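Local coordinates for protein sulfide-quinone reductase (Aquifex aeolicus, PDB 3HYW) that oxidises hydrogen sulfide with a quinone as electron acceptor, using bound FAD, and probably builds polysulfide on its active-site cysteines before releasing it, at residues A78-P83 and T87-S92; Y98-I103 and H326-D331; C280-N283 and I289-V292; M274-V277 and Q282-T285. All blocks are in the same frame, centred on the assembly; numbering follows the deposited sequence.

Contact 1 (A78-P83 and T87-S92). With FAD (flavin-adenine dinucleotide), chain G.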
loop_
_atom_site.group_PDB
_atom_site.type_symbol
_atom_site.label_atom_id
_atom_site.label_comp_id
_atom_site.label_asym_id
_atom_site.label_seq_id
_atom_site.Cartn_x
_atom_site.Cartn_y
_atom_site.Cartn_z
ATOM N N ALA A 78 -37.290 8.755 -30.282
ATOM C CA ALA A 78 -36.739 9.189 -31.566
ATOM C C ALA A 78 -36.183 7.966 -32.298
ATOM O O ALA A 78 -35.374 7.219 -31.747
ATOM C CB ALA A 78 -35.665 10.235 -31.374
ATOM N N GLU A 79 -36.642 7.765 -33.530
ATOM C CA GLU A 79 -36.359 6.547 -34.290
ATOM C C GLU A 79 -35.197 6.725 -35.265
ATOM O O GLU A 79 -34.312 5.872 -35.349
ATOM C CB GLU A 79 -37.623 6.091 -35.030
ATOM C CG GLU A 79 -37.475 4.821 -35.853
ATOM C CD GLU A 79 -38.761 4.441 -36.569
ATOM O OE1 GLU A 79 -39.118 5.102 -37.577
ATOM O OE2 GLU A 79 -39.409 3.469 -36.127
ATOM N N SER A 80 -35.204 7.825 -36.010
ATOM C CA SER A 80 -34.113 8.102 -36.934
ATOM C C SER A 80 -33.796 9.584 -37.068
ATOM O O SER A 80 -34.589 10.445 -36.685
ATOM C CB SER A 80 -34.367 7.459 -38.312
ATOM O OG SER A 80 -35.442 8.069 -38.989
ATOM N N ILE A 81 -32.611 9.857 -37.603
ATOM C CA ILE A 81 -32.141 11.207 -37.865
ATOM C C ILE A 81 -31.680 11.262 -39.316
ATOM O O ILE A 81 -30.868 10.437 -39.749
ATOM C CB ILE A 81 -30.950 11.588 -36.942
ATOM C CG1 ILE A 81 -31.369 11.577 -35.465
ATOM C CG2 ILE A 81 -30.358 12.945 -37.337
ATOM C CD1 ILE A 81 -30.200 11.520 -34.484
ATOM N N ASP A 82 -32.210 12.220 -40.069
ATOM C CA ASP A 82 -31.691 12.527 -41.399
ATOM C C ASP A 82 -30.943 13.860 -41.310
ATOM O O ASP A 82 -31.566 14.927 -41.312
ATOM C CB ASP A 82 -32.817 12.569 -42.445
ATOM C CG ASP A 82 -32.305 12.804 -43.867
ATOM O OD1 ASP A 82 -31.158 13.267 -44.039
ATOM O OD2 ASP A 82 -33.067 12.541 -44.828
ATOM N N PRO A 83 -29.601 13.799 -41.226
ATOM C CA PRO A 83 -28.782 14.995 -41.006
ATOM C C PRO A 83 -28.658 15.882 -42.244
ATOM O O PRO A 83 -28.314 17.056 -42.120
ATOM C CB PRO A 83 -27.417 14.420 -40.626
ATOM C CG PRO A 83 -27.367 13.104 -41.290
ATOM C CD PRO A 83 -28.777 12.582 -41.349
ATOM N N THR A 87 -33.739 16.552 -40.148
ATOM C CA THR A 87 -34.976 16.037 -39.565
ATOM C C THR A 87 -34.751 14.907 -38.567
ATOM O O THR A 87 -33.761 14.180 -38.636
ATOM C CB THR A 87 -35.951 15.521 -40.633
ATOM O OG1 THR A 87 -35.313 14.492 -41.392
ATOM C CG2 THR A 87 -36.417 16.646 -41.556
ATOM N N VAL A 88 -35.698 14.780 -37.644
ATOM C CA VAL A 88 -35.793 13.643 -36.741
ATOM C C VAL A 88 -37.169 13.013 -36.944
ATOM O O VAL A 88 -38.175 13.721 -37.075
ATOM C CB VAL A 88 -35.619 14.070 -35.255
ATOM C CG1 VAL A 88 -35.617 12.852 -34.322
ATOM C CG2 VAL A 88 -34.334 14.856 -35.071
ATOM N N THR A 89 -37.208 11.685 -36.979
ATOM C CA THR A 89 -38.467 10.964 -37.087
ATOM C C THR A 89 -38.686 10.137 -35.830
ATOM O O THR A 89 -37.782 9.441 -35.377
ATOM C CB THR A 89 -38.501 10.052 -38.335
ATOM O OG1 THR A 89 -37.941 10.749 -39.453
ATOM C CG2 THR A 89 -39.930 9.619 -38.662
ATOM N N THR A 90 -39.889 10.225 -35.269
ATOM C CA THR A 90 -40.233 9.463 -34.071
ATOM C C THR A 90 -40.785 8.086 -34.435
ATOM O O THR A 90 -41.051 7.806 -35.607
ATOM C CB THR A 90 -41.235 10.223 -33.166
ATOM O OG1 THR A 90 -42.461 10.431 -33.874
ATOM C CG2 THR A 90 -40.667 11.566 -32.728
ATOM N N GLN A 91 -40.961 7.237 -33.423
ATOM C CA GLN A 91 -41.455 5.874 -33.610
ATOM C C GLN A 91 -42.836 5.820 -34.282
ATOM O O GLN A 91 -43.099 4.929 -35.086
ATOM C CB GLN A 91 -41.465 5.130 -32.270
ATOM C CG GLN A 91 -41.545 3.610 -32.385
ATOM C CD GLN A 91 -40.919 2.886 -31.196
ATOM O OE1 GLN A 91 -40.998 3.343 -30.054
ATOM N NE2 GLN A 91 -40.292 1.743 -31.469
ATOM N N SER A 92 -43.701 6.781 -33.960
ATOM C CA SER A 92 -45.035 6.857 -34.566
ATOM C C SER A 92 -44.990 7.437 -35.982
ATOM O O SER A 92 -46.001 7.431 -36.699
ATOM C CB SER A 92 -45.991 7.668 -33.688
ATOM O OG SER A 92 -45.635 9.039 -33.678
HETATM P PA FAD G . -29.573 9.780 -19.118
HETATM O O1A FAD G . -29.608 10.728 -17.947
HETATM O O2A FAD G . -29.665 8.305 -18.872
HETATM O O5B FAD G . -30.754 10.241 -20.091
HETATM C C5B FAD G . -30.972 9.708 -21.387
HETATM C C4B FAD G . -32.408 10.042 -21.762
HETATM O O4B FAD G . -32.632 9.765 -23.145
HETATM C C3B FAD G . -33.393 9.174 -20.996
HETATM O O3B FAD G . -34.504 9.986 -20.598
HETATM C C2B FAD G . -33.824 8.134 -22.011
HETATM O O2B FAD G . -35.130 7.633 -21.740
HETATM C C1B FAD G . -33.782 8.935 -23.300
HETATM N N9A FAD G . -33.647 8.129 -24.544
HETATM C C8A FAD G . -32.880 7.035 -24.736
HETATM N N7A FAD G . -33.027 6.620 -26.020
HETATM C C5A FAD G . -33.898 7.461 -26.624
HETATM C C6A FAD G . -34.435 7.541 -27.908
HETATM N N6A FAD G . -34.089 6.637 -28.852
HETATM N N1A FAD G . -35.309 8.539 -28.207
HETATM C C2A FAD G . -35.664 9.448 -27.283
HETATM N N3A FAD G . -35.164 9.391 -26.038
HETATM C C4A FAD G . -34.279 8.413 -25.688
HETATM N N1 FAD G . -22.661 10.427 -12.335
HETATM C C2 FAD G . -22.239 11.208 -11.304
HETATM O O2 FAD G . -21.646 12.280 -11.538
HETATM N N3 FAD G . -22.456 10.854 -10.015
HETATM C C4 FAD G . -23.104 9.705 -9.730
HETATM O O4 FAD G . -23.323 9.324 -8.437
HETATM C C4X FAD G . -23.542 8.890 -10.767
HETATM N N5 FAD G . -24.184 7.736 -10.475
HETATM C C5X FAD G . -24.626 6.932 -11.466
HETATM C C6 FAD G . -25.301 5.751 -11.139
HETATM C C7 FAD G . -25.759 4.899 -12.139
HETATM C C7M FAD G . -26.479 3.625 -11.737
HETATM C C8 FAD G . -25.536 5.238 -13.476
HETATM C C8M FAD G . -26.004 4.354 -14.617
HETATM C C9 FAD G . -24.857 6.417 -13.794
HETATM C C9A FAD G . -24.401 7.290 -12.794
HETATM N N10 FAD G . -23.755 8.456 -13.096
HETATM C C10 FAD G . -23.315 9.259 -12.092
HETATM C "C1'" FAD G . -23.456 8.796 -14.506
HETATM C "C2'" FAD G . -24.259 9.852 -15.236
HETATM O "O2'" FAD G . -24.341 11.048 -14.449
HETATM C "C3'" FAD G . -25.628 9.277 -15.604
HETATM O "O3'" FAD G . -25.442 8.098 -16.423
HETATM C "C4'" FAD G . -26.476 10.298 -16.350
HETATM O "O4'" FAD G . -27.841 9.865 -16.294
HETATM C "C5'" FAD G . -26.025 10.438 -17.800
HETATM O "O5'" FAD G . -26.773 11.465 -18.444
HETATM P P FAD G . -27.286 11.331 -19.967
HETATM O O1P FAD G . -28.092 12.563 -20.280
HETATM O O2P FAD G . -26.138 10.948 -20.876
HETATM O O3P FAD G . -28.240 10.031 -19.967
#
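Glu79 and Thr89 face each other where the antiparallel hairpin of strands 78-82 and 87-90 slips by one residue. Thr89 O takes two backbone N-H groups at once, from Glu79 N at 2.7 Å and from Ser80 N at 3.1 Å, both lying in its carbonyl plane; this is a classic beta bulge. The return bond, Thr89 N to Ser80 O, is nearly straight at 170°. The Glu79 side chain leaves the bulge extended (chi1 -179°), which lays its aliphatic part alongside the backbone of Thr90 and Gln91 while the carboxylate stays exposed to solvent. On the other strand Thr89 turns OG1 toward Lys95, whose NZ it bonds, and Ser80 OG lies beside that hydroxyl, 3.7 Å from Thr89 OG1. Farther down, Thr87 and Asp82 form a hydrogen-bonded pair through both backbones. With chi1 at 58°, Thr87 OG1 stands 3.3 Å from Asp82 CB, alongside the root of the aspartate and not at its charged end; the carboxylate is taken by Ala85 N in the turn. The opposite face carries Ile81 and Val88, and with Ala78 they pack against Ile8 of the Rossmann-type sheet. At the strand's start Ala78 reads the adenine of FAD: its N-H gives a bond of 2.9 Å to FAD N1A, and FAD N6A returns one to Ala78 O at 3.2 Å. Since only main-chain atoms of Ala78 make these two bonds, recognition of the base here probably depends on how the hairpin holds the strand.

Contact 2 (Y98-I103 and H326-D331)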
loop_
_atom_site.group_PDB
_atom_site.type_symbol
_atom_site.label_atom_id
_atom_site.label_comp_id
_atom_site.label_asym_id
_atom_site.label_seq_id
_atom_site.Cartn_x
_atom_site.Cartn_y
_atom_site.Cartn_z
ATOM N N TYR A 98 -35.355 20.493 -37.721
ATOM C CA TYR A 98 -34.540 21.252 -36.776
ATOM C C TYR A 98 -33.548 22.173 -37.472
ATOM O O TYR A 98 -33.135 21.919 -38.603
ATOM C CB TYR A 98 -33.812 20.313 -35.794
ATOM C CG TYR A 98 -32.801 19.374 -36.425
ATOM C CD1 TYR A 98 -33.122 18.038 -36.671
ATOM C CD2 TYR A 98 -31.517 19.816 -36.760
ATOM C CE1 TYR A 98 -32.192 17.166 -37.243
ATOM C CE2 TYR A 98 -30.582 18.957 -37.335
ATOM C CZ TYR A 98 -30.926 17.635 -37.572
ATOM O OH TYR A 98 -30.011 16.789 -38.147
ATOM N N ASP A 99 -33.183 23.248 -36.781
ATOM C CA ASP A 99 -32.074 24.101 -37.187
ATOM C C ASP A 99 -30.800 23.598 -36.509
ATOM O O ASP A 99 -29.719 23.598 -37.103
ATOM C CB ASP A 99 -32.364 25.555 -36.807
ATOM C CG ASP A 99 -33.561 26.120 -37.556
ATOM O OD1 ASP A 99 -33.626 25.926 -38.783
ATOM O OD2 ASP A 99 -34.435 26.745 -36.923
ATOM N N TYR A 100 -30.947 23.170 -35.258
ATOM C CA TYR A 100 -29.861 22.532 -34.509
ATOM C C TYR A 100 -30.399 21.300 -33.802
ATOM O O TYR A 100 -31.556 21.282 -33.387
ATOM C CB TYR A 100 -29.254 23.498 -33.486
ATOM C CG TYR A 100 -28.760 24.794 -34.081
ATOM C CD1 TYR A 100 -27.419 24.963 -34.425
ATOM C CD2 TYR A 100 -29.637 25.856 -34.302
ATOM C CE1 TYR A 100 -26.974 26.157 -34.988
ATOM C CE2 TYR A 100 -29.206 27.042 -34.866
ATOM C CZ TYR A 100 -27.878 27.192 -35.203
ATOM O OH TYR A 100 -27.459 28.381 -35.751
ATOM N N LEU A 101 -29.556 20.278 -33.668
ATOM C CA LEU A 101 -29.935 19.033 -33.005
ATOM C C LEU A 101 -28.961 18.690 -31.882
ATOM O O LEU A 101 -27.748 18.708 -32.081
ATOM C CB LEU A 101 -29.974 17.873 -34.013
ATOM C CG LEU A 101 -30.231 16.469 -33.450
ATOM C CD1 LEU A 101 -31.692 16.316 -33.060
ATOM C CD2 LEU A 101 -29.826 15.380 -34.422
ATOM N N VAL A 102 -29.508 18.375 -30.712
ATOM C CA VAL A 102 -28.708 17.886 -29.584
ATOM C C VAL A 102 -29.072 16.429 -29.288
ATOM O O VAL A 102 -30.215 16.118 -28.937
ATOM C CB VAL A 102 -28.916 18.737 -28.303
ATOM C CG1 VAL A 102 -28.063 18.206 -27.160
ATOM C CG2 VAL A 102 -28.604 20.195 -28.565
ATOM N N ILE A 103 -28.092 15.544 -29.429
ATOM C CA ILE A 103 -28.290 14.129 -29.129
ATOM C C ILE A 103 -27.817 13.837 -27.713
ATOM O O ILE A 103 -26.633 14.008 -27.394
ATOM C CB ILE A 103 -27.583 13.206 -30.157
ATOM C CG1 ILE A 103 -27.989 13.604 -31.584
ATOM C CG2 ILE A 103 -27.912 11.726 -29.859
ATOM C CD1 ILE A 103 -27.164 12.971 -32.683
ATOM N N HIS A 326 -23.970 27.341 -25.393
ATOM C CA HIS A 326 -23.261 28.554 -25.825
ATOM C C HIS A 326 -22.857 28.492 -27.289
ATOM O O HIS A 326 -22.978 29.485 -28.011
ATOM C CB HIS A 326 -22.038 28.826 -24.952
ATOM C CG HIS A 326 -22.367 29.497 -23.654
ATOM N ND1 HIS A 326 -22.610 30.850 -23.559
ATOM C CD2 HIS A 326 -22.510 28.998 -22.403
ATOM C CE1 HIS A 326 -22.882 31.158 -22.303
ATOM N NE2 HIS A 326 -22.830 30.052 -21.582
ATOM N N ASN A 327 -22.387 27.319 -27.716
ATOM C CA ASN A 327 -21.993 27.087 -29.098
ATOM C C ASN A 327 -23.145 27.271 -30.083
ATOM O O ASN A 327 -22.967 27.869 -31.148
ATOM C CB ASN A 327 -21.372 25.692 -29.246
ATOM C CG ASN A 327 -19.981 25.596 -28.634
ATOM O OD1 ASN A 327 -19.472 24.497 -28.383
ATOM N ND2 ASN A 327 -19.365 26.737 -28.384
ATOM N N ILE A 328 -24.320 26.751 -29.722
ATOM C CA ILE A 328 -25.536 26.901 -30.536
ATOM C C ILE A 328 -26.002 28.356 -30.610
ATOM O O ILE A 328 -26.293 28.883 -31.696
ATOM C CB ILE A 328 -26.684 25.991 -30.007
ATOM C CG1 ILE A 328 -26.377 24.522 -30.321
ATOM C CG2 ILE A 328 -28.031 26.388 -30.630
ATOM C CD1 ILE A 328 -27.298 23.516 -29.626
ATOM N N VAL A 329 -26.069 28.995 -29.448
ATOM C CA VAL A 329 -26.482 30.385 -29.327
ATOM C C VAL A 329 -25.541 31.310 -30.117
ATOM O O VAL A 329 -26.001 32.181 -30.860
ATOM C CB VAL A 329 -26.592 30.782 -27.825
ATOM C CG1 VAL A 329 -26.556 32.283 -27.631
ATOM C CG2 VAL A 329 -27.860 30.186 -27.228
ATOM N N ASN A 330 -24.234 31.090 -29.979
ATOM C CA ASN A 330 -23.235 31.877 -30.694
ATOM C C ASN A 330 -23.263 31.678 -32.207
ATOM O O ASN A 330 -22.961 32.605 -32.961
ATOM C CB ASN A 330 -21.836 31.609 -30.150
ATOM C CG ASN A 330 -21.589 32.298 -28.830
ATOM O OD1 ASN A 330 -22.469 32.981 -28.300
ATOM N ND2 ASN A 330 -20.390 32.124 -28.287
ATOM N N ASP A 331 -23.623 30.475 -32.652
ATOM C CA ASP A 331 -23.803 30.248 -34.083
ATOM C C ASP A 331 -24.979 31.071 -34.608
ATOM O O ASP A 331 -24.848 31.764 -35.624
ATOM C CB ASP A 331 -23.994 28.769 -34.410
ATOM C CG ASP A 331 -23.965 28.508 -35.902
ATOM O OD1 ASP A 331 -22.863 28.543 -36.490
ATOM O OD2 ASP A 331 -25.045 28.290 -36.492
#
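Tyr100 opens strand 100-103 by sending its ring across to Ile328 and Asp331, one helical turn apart on helix 314-332. The first torsion (chi1 -56°) sets CG opposite the carbonyl carbon, and from there the ring runs past Ile328 in the opposite sense to that side chain. Ile328 CG2 sits over one face of the Tyr100 ring, 4.0 Å from the centroid and 17° off the normal, a CH-pi contact. At the far end the phenol OH of Tyr100 gives a short hydrogen bond of 2.5 Å to Asp331 OD2, entering on the anti lone pair, away from the other carboxylate oxygen. That carboxylate comes in at the ring edge, with its plane turned 80° from the ring, and Asp331 OD2 also lies 3.2 Å from Tyr100 CE1. With a phenylalanine here the ring could still lie under Ile328, but Asp331 would probably lose its hydroxyl mate and be freer to turn. The arrangement belongs to the FAD-binding Rossmann-type domain: strand 100-103 lies between strands 4-8 and 289-291 of a parallel sheet, and the helix packs on one side of it, its short segment running almost exactly antiparallel to the strand. Val5 of strand 4-8 also touches the Tyr100 side chain. Leu101 points to the other side of the sheet, against Ile8. Val102 returns to the helix side, where its CG2 meets the other branch of the isoleucine, Ile328 CD1, at 3.7 Å. Leu21 of helix 12-24 and Phe290 of strand 289-291 also touch Ile328.

Contact 3 (C280-N283 and I289-V292)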
loop_
_atom_site.group_PDB
_atom_site.type_symbol
_atom_site.label_atom_id
_atom_site.label_comp_id
_atom_site.label_asym_id
_atom_site.label_seq_id
_atom_site.Cartn_x
_atom_site.Cartn_y
_atom_site.Cartn_z
ATOM N N CYS A 280 -15.546 20.685 -29.021
ATOM C CA CYS A 280 -16.647 21.592 -28.708
ATOM C C CYS A 280 -17.980 20.831 -28.694
ATOM O O CYS A 280 -19.055 21.425 -28.700
ATOM C CB CYS A 280 -16.651 22.758 -29.704
ATOM S SG CYS A 280 -15.100 23.718 -29.642
ATOM N N PHE A 281 -17.872 19.502 -28.679
ATOM C CA PHE A 281 -19.012 18.573 -28.642
ATOM C C PHE A 281 -19.993 18.754 -29.792
ATOM O O PHE A 281 -21.197 18.508 -29.675
ATOM C CB PHE A 281 -19.642 18.520 -27.242
ATOM C CG PHE A 281 -18.834 17.683 -26.295
ATOM C CD1 PHE A 281 -17.604 18.142 -25.826
ATOM C CD2 PHE A 281 -19.241 16.395 -25.965
ATOM C CE1 PHE A 281 -16.810 17.345 -25.002
ATOM C CE2 PHE A 281 -18.452 15.592 -25.140
ATOM C CZ PHE A 281 -17.243 16.075 -24.649
ATOM N N GLN A 282 -19.412 19.159 -30.917
ATOM C CA GLN A 282 -20.101 19.337 -32.164
ATOM C C GLN A 282 -19.639 18.237 -33.108
ATOM O O GLN A 282 -18.467 17.858 -33.101
ATOM C CB GLN A 282 -19.719 20.714 -32.712
ATOM C CG GLN A 282 -20.148 21.040 -34.130
ATOM C CD GLN A 282 -19.484 22.313 -34.609
ATOM O OE1 GLN A 282 -18.258 22.411 -34.622
ATOM N NE2 GLN A 282 -20.286 23.302 -34.979
ATOM N N ASN A 283 -20.557 17.715 -33.915
ATOM C CA ASN A 283 -20.175 16.768 -34.959
ATOM C C ASN A 283 -19.300 17.475 -35.997
ATOM O O ASN A 283 -19.634 18.578 -36.420
ATOM C CB ASN A 283 -21.408 16.172 -35.633
ATOM C CG ASN A 283 -21.055 15.065 -36.600
ATOM O OD1 ASN A 283 -20.579 13.996 -36.202
ATOM N ND2 ASN A 283 -21.274 15.314 -37.875
ATOM N N ILE A 289 -25.197 19.610 -35.503
ATOM C CA ILE A 289 -25.446 18.467 -34.616
ATOM C C ILE A 289 -24.425 18.461 -33.481
ATOM O O ILE A 289 -23.222 18.576 -33.711
ATOM C CB ILE A 289 -25.417 17.104 -35.367
ATOM C CG1 ILE A 289 -26.529 17.041 -36.428
ATOM C CG2 ILE A 289 -25.551 15.938 -34.379
ATOM C CD1 ILE A 289 -26.537 15.767 -37.265
ATOM N N PHE A 290 -24.934 18.341 -32.256
ATOM C CA PHE A 290 -24.113 18.319 -31.061
ATOM C C PHE A 290 -24.471 17.066 -30.256
ATOM O O PHE A 290 -25.591 16.557 -30.342
ATOM C CB PHE A 290 -24.344 19.591 -30.221
ATOM C CG PHE A 290 -23.923 20.866 -30.910
ATOM C CD1 PHE A 290 -24.765 21.493 -31.823
ATOM C CD2 PHE A 290 -22.686 21.440 -30.646
ATOM C CE1 PHE A 290 -24.374 22.661 -32.471
ATOM C CE2 PHE A 290 -22.290 22.617 -31.279
ATOM C CZ PHE A 290 -23.130 23.225 -32.192
ATOM N N GLY A 291 -23.508 16.552 -29.501
ATOM C CA GLY A 291 -23.767 15.425 -28.607
ATOM C C GLY A 291 -23.481 15.838 -27.177
ATOM O O GLY A 291 -22.506 16.545 -26.912
ATOM N N VAL A 292 -24.331 15.404 -26.247
ATOM C CA VAL A 292 -24.142 15.720 -24.831
ATOM C C VAL A 292 -24.406 14.458 -24.018
ATOM O O VAL A 292 -25.401 13.778 -24.236
ATOM C CB VAL A 292 -25.090 16.863 -24.350
ATOM C CG1 VAL A 292 -24.962 17.107 -22.847
ATOM C CG2 VAL A 292 -24.818 18.158 -25.098
#
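Two backbone hydrogen bonds tie Phe281 to Gly291 and Asn283 to Ile289. Gly291 N reaches Phe281 O at 3.0 Å, and Asn283 N gives a nearly straight bond (175°) of 2.8 Å to Ile289 O. They flank Gln282 and Phe290, whose CA atoms come within 4.3 Å, so the loop makes a single bridge to strand 289-291 while running in the opposite direction. Both carbonyls also receive CA-H groups: Phe290 CA lies 3.2 Å from Phe281 O, and Gln282 CA approaches Ile289 O. Outside this core the Phe281 ring turns its edge to Gly291 O, which has no hydrogen-bond partner although buried; Phe281 CD2 stands 3.4 Å from it. The Gln282 chain, with CG swung opposite its backbone N (chi1 170°), crosses the Phe290 ring at a slant, Gln282 CB touching Phe290 CE2 at 3.5 Å, and its amide continues to Lys287 O. Ile289 and Asn283 meet more loosely through their CB atoms. Cut back to an alanine, Phe290 would probably leave a gap between the Gln282 chain and helix 314-332, and that chain would have less to lie against. Phe290 reaches Val324 and Ile328 of this helix, Phe281 touches Met320 on it, and Cys280 is disulfide-bonded to Cys422. On its other edge strand 289-291 pairs with strand 100-103, so the loop borders the last strand of the parallel sheet.

Contact 4 (M274-V277 and Q282-T285)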
loop_
_atom_site.group_PDB
_atom_site.type_symbol
_atom_site.label_atom_id
_atom_site.label_comp_id
_atom_site.label_asym_id
_atom_site.label_seq_id
_atom_site.Cartn_x
_atom_site.Cartn_y
_atom_site.Cartn_z
ATOM N N MET A 274 -21.778 5.518 -30.862
ATOM C CA MET A 274 -21.859 6.752 -30.099
ATOM C C MET A 274 -21.613 7.944 -31.013
ATOM O O MET A 274 -21.100 7.780 -32.127
ATOM C CB MET A 274 -20.886 6.730 -28.918
ATOM C CG MET A 274 -21.357 5.820 -27.806
ATOM S SD MET A 274 -20.339 5.897 -26.331
ATOM C CE MET A 274 -18.956 4.908 -26.762
ATOM N N VAL A 275 -21.990 9.136 -30.543
ATOM C CA VAL A 275 -21.915 10.347 -31.365
ATOM C C VAL A 275 -20.480 10.844 -31.562
ATOM O O VAL A 275 -19.772 11.137 -30.597
ATOM C CB VAL A 275 -22.781 11.498 -30.791
ATOM C CG1 VAL A 275 -22.778 12.692 -31.747
ATOM C CG2 VAL A 275 -24.224 11.014 -30.530
ATOM N N ILE A 276 -20.070 10.958 -32.820
ATOM C CA ILE A 276 -18.773 11.537 -33.149
ATOM C C ILE A 276 -18.832 13.036 -32.870
ATOM O O ILE A 276 -19.649 13.761 -33.440
ATOM C CB ILE A 276 -18.356 11.262 -34.612
ATOM C CG1 ILE A 276 -18.348 9.752 -34.895
ATOM C CG2 ILE A 276 -16.970 11.885 -34.911
ATOM C CD1 ILE A 276 -18.236 9.378 -36.391
ATOM N N VAL A 277 -17.987 13.485 -31.948
ATOM C CA VAL A 277 -17.926 14.901 -31.604
ATOM C C VAL A 277 -16.487 15.373 -31.602
ATOM O O VAL A 277 -15.562 14.560 -31.499
ATOM C CB VAL A 277 -18.598 15.228 -30.229
ATOM C CG1 VAL A 277 -20.103 14.992 -30.286
ATOM C CG2 VAL A 277 -17.952 14.457 -29.063
ATOM N N GLN A 282 -19.412 19.159 -30.917
ATOM C CA GLN A 282 -20.101 19.337 -32.164
ATOM C C GLN A 282 -19.639 18.237 -33.108
ATOM O O GLN A 282 -18.467 17.858 -33.101
ATOM C CB GLN A 282 -19.719 20.714 -32.712
ATOM C CG GLN A 282 -20.148 21.040 -34.130
ATOM C CD GLN A 282 -19.484 22.313 -34.609
ATOM O OE1 GLN A 282 -18.258 22.411 -34.622
ATOM N NE2 GLN A 282 -20.286 23.302 -34.979
ATOM N N ASN A 283 -20.557 17.715 -33.915
ATOM C CA ASN A 283 -20.175 16.768 -34.959
ATOM C C ASN A 283 -19.300 17.475 -35.997
ATOM O O ASN A 283 -19.634 18.578 -36.420
ATOM C CB ASN A 283 -21.408 16.172 -35.633
ATOM C CG ASN A 283 -21.055 15.065 -36.600
ATOM O OD1 ASN A 283 -20.579 13.996 -36.202
ATOM N ND2 ASN A 283 -21.274 15.314 -37.875
ATOM N N PRO A 284 -18.164 16.856 -36.384
ATOM C CA PRO A 284 -17.247 17.443 -37.363
ATOM C C PRO A 284 -17.834 17.673 -38.755
ATOM O O PRO A 284 -17.400 18.593 -39.451
ATOM C CB PRO A 284 -16.114 16.410 -37.440
ATOM C CG PRO A 284 -16.174 15.697 -36.131
ATOM C CD PRO A 284 -17.641 15.583 -35.856
ATOM N N THR A 285 -18.790 16.838 -39.164
ATOM C CA THR A 285 -19.334 16.888 -40.527
ATOM C C THR A 285 -20.592 17.756 -40.596
ATOM O O THR A 285 -20.709 18.630 -41.457
ATOM C CB THR A 285 -19.634 15.466 -41.076
ATOM O OG1 THR A 285 -18.450 14.666 -41.016
ATOM C CG2 THR A 285 -20.117 15.520 -42.521
#
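Ile276 and Pro284 touch where the long loop ahead of strand 289-291, in the FAD-binding Rossmann-type domain, doubles back on itself. The two short runs, 274-277 and 282-285, lie side by side, with carbonyl oxygens resting on carbon-bound hydrogens and a little apolar contact between them. Ile276 CB borders the side-chain amide of Asn283, and from there the chain forks. With chi1 at -56°, CG1 lies beside the backbone N, and it carries CD1 away from the second run. CG2 takes the other direction and does the touching: Ile276 CG2 meets Pro284 CD at 3.9 Å and Pro284 CG at 4.1 Å, the isoleucine and the proline ring crossing at about a right angle. The proline ring is exposed, on the solvent side. Pro284 CD also lies 3.6 Å from Ile276 O. A proline nitrogen has no hydrogen to give, so the carbonyl meets a methylene here. The same oxygen, Ile276 O, receives Asn283 CA at 3.4 Å, in a CA-H...O contact with an angle of 147° at the hydrogen. Around this pair the runs are held by backbone bonds to other parts of the chain: Ile276 pairs with Val267, and Val275 with Val295 and Ala297. Val277 is buried, its side chain against Pro426, and its CB sits 3.9 Å from Gln282 O. That oxygen is approached more closely by the backbone, Val277 CA standing 3.4 Å from Gln282 O.

How the contacts relate
Contacts 2 and 3 meet on the parallel sheet, their centres about 9 Å apart, where Leu101 O and Phe290 N lie 2.8 Å apart, a probable hydrogen bond between neighbouring strands. Contact 4 shares Gln282 and Asn283 with contact 3, and its Val277 CG1 packs on Gly291 N at 3.8 Å. Contact 1 lies about 17 to 18 Å from the other three, centre to centre, yet Val88 CG2 touches Leu101 CD1 of contact 2 at 3.6 Å, and Pro83 packs on Ile289 of contact 3. Only contact 1 holds FAD directly, at the adenine; the side chains of Val102 and Val277 are about 9 and 12 Å from the cofactor.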